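Local atomic coordinates of putative NADH Oxidase (Clostridium acetobutylicum, PDB entry 3E10), a protein that binds flavin mononucleotide and, as a member of the nitroreductase family, probably works as an oxidoreductase. Residues 13-27 against 64-76. Numbering follows the deposited sequence.
Sequences NYKGKKVEKEKIEKL and ANSLKTAPLAIVL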
# COMPACT_ATOMS: atom_id res chain seq x y z
N ASN B 13 -7.87 4.67 -19.30
CA ASN B 13 -8.09 4.57 -20.73
C ASN B 13 -6.72 4.37 -21.36
O ASN B 13 -5.79 5.08 -21.00
CB ASN B 13 -8.77 5.86 -21.19
CG ASN B 13 -9.24 5.81 -22.62
OD1 ASN B 13 -9.58 4.75 -23.14
ND2 ASN B 13 -9.27 6.98 -23.26
N TYR B 14 -6.61 3.42 -22.28
CA TYR B 14 -5.32 2.97 -22.80
C TYR B 14 -5.30 2.86 -24.30
O TYR B 14 -6.33 2.62 -24.97
CB TYR B 14 -4.94 1.59 -22.22
CG TYR B 14 -5.21 1.50 -20.74
CD1 TYR B 14 -4.34 2.07 -19.84
CD2 TYR B 14 -6.35 0.89 -20.27
CE1 TYR B 14 -4.61 2.06 -18.47
CE2 TYR B 14 -6.64 0.88 -18.93
CZ TYR B 14 -5.78 1.44 -18.03
OH TYR B 14 -6.12 1.37 -16.68
N LYS B 15 -4.10 3.01 -24.82
CA LYS B 15 -3.76 2.67 -26.20
C LYS B 15 -3.88 1.16 -26.43
O LYS B 15 -3.93 0.38 -25.49
CB LYS B 15 -2.32 3.11 -26.50
CG LYS B 15 -2.11 4.61 -26.32
CD LYS B 15 -0.76 5.09 -26.75
CE LYS B 15 -0.77 6.62 -26.92
NZ LYS B 15 0.60 7.20 -26.94
N GLY B 16 -3.88 0.75 -27.69
CA GLY B 16 -3.93 -0.68 -27.99
C GLY B 16 -2.60 -1.41 -27.81
O GLY B 16 -2.58 -2.62 -27.72
N LYS B 17 -1.50 -0.66 -27.77
CA LYS B 17 -0.16 -1.20 -27.67
C LYS B 17 -0.04 -2.19 -26.52
O LYS B 17 -0.43 -1.88 -25.39
CB LYS B 17 0.83 -0.04 -27.46
CG LYS B 17 2.29 -0.45 -27.29
CD LYS B 17 3.23 0.75 -27.25
CE LYS B 17 4.71 0.30 -27.23
NZ LYS B 17 5.11 -0.58 -28.39
N LYS B 18 0.52 -3.35 -26.79
CA LYS B 18 0.75 -4.33 -25.74
C LYS B 18 1.84 -3.87 -24.77
O LYS B 18 2.76 -3.15 -25.13
CB LYS B 18 1.14 -5.70 -26.35
CG LYS B 18 0.14 -6.20 -27.39
CD LYS B 18 -1.28 -6.21 -26.86
CE LYS B 18 -2.25 -6.90 -27.82
NZ LYS B 18 -3.66 -6.87 -27.29
N VAL B 19 1.71 -4.30 -23.52
CA VAL B 19 2.74 -4.03 -22.53
C VAL B 19 3.83 -5.07 -22.73
O VAL B 19 3.56 -6.28 -22.74
CB VAL B 19 2.19 -4.10 -21.10
CG1 VAL B 19 3.28 -3.86 -20.10
CG2 VAL B 19 1.03 -3.05 -20.89
N GLU B 20 5.05 -4.59 -22.92
CA GLU B 20 6.18 -5.46 -23.20
C GLU B 20 6.35 -6.49 -22.09
O GLU B 20 6.18 -6.17 -20.90
CB GLU B 20 7.47 -4.65 -23.34
CG GLU B 20 7.53 -3.72 -24.58
CD GLU B 20 6.96 -2.32 -24.38
OE1 GLU B 20 6.16 -2.10 -23.44
OE2 GLU B 20 7.29 -1.43 -25.19
N LYS B 21 6.73 -7.71 -22.48
CA LYS B 21 6.94 -8.80 -21.53
C LYS B 21 7.87 -8.37 -20.40
O LYS B 21 7.63 -8.72 -19.26
CB LYS B 21 7.49 -10.07 -22.21
CG LYS B 21 6.55 -10.65 -23.23
CD LYS B 21 5.26 -11.20 -22.65
CE LYS B 21 4.58 -12.07 -23.72
NZ LYS B 21 3.13 -12.12 -23.55
N GLU B 22 8.93 -7.63 -20.71
CA GLU B 22 9.88 -7.22 -19.68
C GLU B 22 9.25 -6.30 -18.64
O GLU B 22 9.59 -6.35 -17.47
CB GLU B 22 11.13 -6.59 -20.27
CG GLU B 22 10.95 -5.32 -20.97
N LYS B 23 8.31 -5.46 -19.08
CA LYS B 23 7.62 -4.56 -18.17
C LYS B 23 6.63 -5.32 -17.30
O LYS B 23 6.50 -5.04 -16.12
CB LYS B 23 6.91 -3.45 -18.95
CG LYS B 23 7.90 -2.43 -19.54
CD LYS B 23 7.25 -1.17 -20.09
CE LYS B 23 8.29 -0.21 -20.66
NZ LYS B 23 7.70 1.10 -21.07
N ILE B 24 5.96 -6.31 -17.90
CA ILE B 24 5.06 -7.15 -17.11
C ILE B 24 5.84 -7.78 -15.96
O ILE B 24 5.38 -7.76 -14.82
CB ILE B 24 4.36 -8.25 -17.94
CG1 ILE B 24 3.57 -7.61 -19.08
CG2 ILE B 24 3.44 -9.09 -17.04
CD1 ILE B 24 2.86 -8.60 -20.00
N GLU B 25 7.00 -8.34 -16.26
CA GLU B 25 7.80 -8.98 -15.22
C GLU B 25 8.20 -7.99 -14.13
O GLU B 25 8.18 -8.31 -12.93
CB GLU B 25 9.06 -9.64 -15.81
CG GLU B 25 9.84 -10.41 -14.76
CD GLU B 25 10.97 -11.23 -15.31
OE1 GLU B 25 10.73 -12.06 -16.20
OE2 GLU B 25 12.09 -11.03 -14.82
N LYS B 26 8.62 -6.80 -14.52
CA LYS B 26 8.99 -5.77 -13.57
C LYS B 26 7.83 -5.38 -12.65
O LYS B 26 8.04 -5.13 -11.46
CB LYS B 26 9.54 -4.54 -14.30
CG LYS B 26 10.90 -4.82 -14.93
CD LYS B 26 11.26 -3.88 -16.03
CE LYS B 26 12.69 -4.10 -16.44
NZ LYS B 26 13.62 -3.68 -15.34
N LEU B 27 6.61 -5.31 -13.19
CA LEU B 27 5.45 -5.01 -12.33
C LEU B 27 5.27 -6.08 -11.24
O LEU B 27 4.97 -5.76 -10.08
CB LEU B 27 4.19 -4.91 -13.17
CG LEU B 27 4.10 -3.75 -14.17
CD1 LEU B 27 2.87 -3.90 -15.08
CD2 LEU B 27 4.16 -2.39 -13.49
N ALA B 64 -15.10 -0.92 -13.27
CA ALA B 64 -13.98 -1.60 -13.90
C ALA B 64 -13.95 -1.40 -15.42
O ALA B 64 -13.37 -2.21 -16.14
CB ALA B 64 -14.01 -3.08 -13.57
N ASN B 65 -14.56 -0.32 -15.89
CA ASN B 65 -14.64 -0.09 -17.33
C ASN B 65 -13.30 0.16 -17.99
O ASN B 65 -13.16 0.02 -19.21
CB ASN B 65 -15.65 1.01 -17.65
CG ASN B 65 -17.08 0.55 -17.46
OD1 ASN B 65 -17.38 -0.65 -17.58
ND2 ASN B 65 -17.97 1.49 -17.16
N SER B 66 -12.28 0.50 -17.20
CA SER B 66 -10.92 0.63 -17.74
C SER B 66 -10.46 -0.64 -18.44
O SER B 66 -9.61 -0.59 -19.34
CB SER B 66 -9.94 1.01 -16.64
OG SER B 66 -9.92 0.05 -15.61
N LEU B 67 -10.98 -1.78 -18.02
CA LEU B 67 -10.54 -3.04 -18.59
C LEU B 67 -10.98 -3.17 -20.04
O LEU B 67 -10.41 -3.96 -20.79
CB LEU B 67 -11.08 -4.21 -17.76
CG LEU B 67 -10.39 -4.39 -16.40
CD1 LEU B 67 -11.22 -5.27 -15.48
CD2 LEU B 67 -8.98 -4.96 -16.65
N LYS B 68 -11.96 -2.40 -20.46
CA LYS B 68 -12.43 -2.52 -21.84
C LYS B 68 -11.42 -2.07 -22.88
O LYS B 68 -11.51 -2.47 -24.05
CB LYS B 68 -13.75 -1.77 -22.03
CG LYS B 68 -14.88 -2.33 -21.16
CD LYS B 68 -16.18 -1.65 -21.44
CE LYS B 68 -17.30 -2.21 -20.59
NZ LYS B 68 -17.42 -3.70 -20.68
N THR B 69 -10.46 -1.24 -22.47
CA THR B 69 -9.35 -0.86 -23.37
C THR B 69 -7.98 -1.36 -22.93
O THR B 69 -7.00 -1.21 -23.67
CB THR B 69 -9.29 0.65 -23.61
OG1 THR B 69 -9.00 1.32 -22.38
CG2 THR B 69 -10.62 1.22 -24.22
N ALA B 70 -7.89 -1.98 -21.76
CA ALA B 70 -6.60 -2.37 -21.22
C ALA B 70 -6.00 -3.55 -21.98
O ALA B 70 -6.69 -4.54 -22.19
CB ALA B 70 -6.74 -2.76 -19.73
N PRO B 71 -4.74 -3.44 -22.40
CA PRO B 71 -4.06 -4.61 -22.94
C PRO B 71 -3.49 -5.58 -21.92
O PRO B 71 -2.98 -6.65 -22.31
CB PRO B 71 -2.89 -3.99 -23.70
CG PRO B 71 -2.54 -2.78 -22.85
CD PRO B 71 -3.89 -2.24 -22.51
N LEU B 72 -3.54 -5.20 -20.64
CA LEU B 72 -3.02 -6.04 -19.58
C LEU B 72 -3.91 -5.87 -18.36
O LEU B 72 -4.31 -4.75 -18.04
CB LEU B 72 -1.60 -5.58 -19.19
CG LEU B 72 -0.89 -6.31 -18.04
CD1 LEU B 72 -0.65 -7.76 -18.36
CD2 LEU B 72 0.44 -5.61 -17.74
N ALA B 73 -4.20 -6.98 -17.71
CA ALA B 73 -4.83 -6.95 -16.38
C ALA B 73 -4.06 -7.86 -15.45
O ALA B 73 -3.61 -8.94 -15.86
CB ALA B 73 -6.30 -7.40 -16.45
N ILE B 74 -3.92 -7.44 -14.19
CA ILE B 74 -3.29 -8.28 -13.17
C ILE B 74 -4.30 -8.43 -12.03
O ILE B 74 -4.69 -7.43 -11.41
CB ILE B 74 -1.95 -7.69 -12.65
CG1 ILE B 74 -1.01 -7.37 -13.82
CG2 ILE B 74 -1.30 -8.68 -11.63
CD1 ILE B 74 0.29 -6.59 -13.42
N VAL B 75 -4.74 -9.67 -11.80
CA VAL B 75 -5.62 -9.96 -10.67
C VAL B 75 -4.75 -10.32 -9.46
O VAL B 75 -3.94 -11.22 -9.53
CB VAL B 75 -6.60 -11.10 -10.99
CG1 VAL B 75 -7.63 -11.32 -9.84
CG2 VAL B 75 -7.34 -10.85 -12.32
N LEU B 76 -4.95 -9.59 -8.35
CA LEU B 76 -4.23 -9.82 -7.11
C LEU B 76 -5.12 -10.66 -6.21
O LEU B 76 -6.28 -10.32 -5.99
CB LEU B 76 -3.90 -8.48 -6.41
CG LEU B 76 -2.60 -7.81 -6.85
CD1 LEU B 76 -2.66 -7.37 -8.29
CD2 LEU B 76 -2.29 -6.62 -5.93
O HOH W 1 -3.57 -7.71 -24.73
O HOH W 2 -0.18 -6.41 -22.89
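With chi1 at -44° the ring of Tyr-14 stands beside its own backbone N and is brought against the 66-70 turn, while chi1 of 64° turns OG1 of Thr-69 back to that same N. Tyr-14 N donates a somewhat bent hydrogen bond to Thr-69 OG1 (3.2 Å, 147°), and the two side chains cross at about a right angle. Ser-66 O lies at the edge of the phenol ring, in the ring plane, 3.3 Å from Tyr-14 CE2, and CD2 and CE2 rest on the methyl of Ala-70. The phenol oxygen reaches past Ser-66 CB to Ser-143, whose OG also bonds Ser-66 OG; this shared hydroxyl serves both buried polar ends. The Ser-66 side chain is about 6 Å from the bound FMN, which places this end of the contact beside the flavin site. Pro-71 packs against the 15-19 loop, its CG 3.4 Å from Lys-17 O and against CG2 of Val-19. Its carbonyl O accepts from two waters, one bridging to Lys-18 NZ and the other to Val-19 N. Beyond it the contact turns apolar: Leu-72 CD2 packs on Ile-24 CG1 (3.9 Å) and meets Leu-27 CD1 tip to tip, and the latter atom also touches Ile-74 CD1. The axes of helix 21-27 and strand 72-76 run nearly parallel, 11.1 Å apart at closest approach, in a largely buried contact of the nitroreductase fold; strand 110-115 flanks Tyr-14 and Ser-66 through Val-112, helix 89-106 meets Leu-27 at Ala-104, and strand 136-145 pairs with Leu-72 and Ile-74.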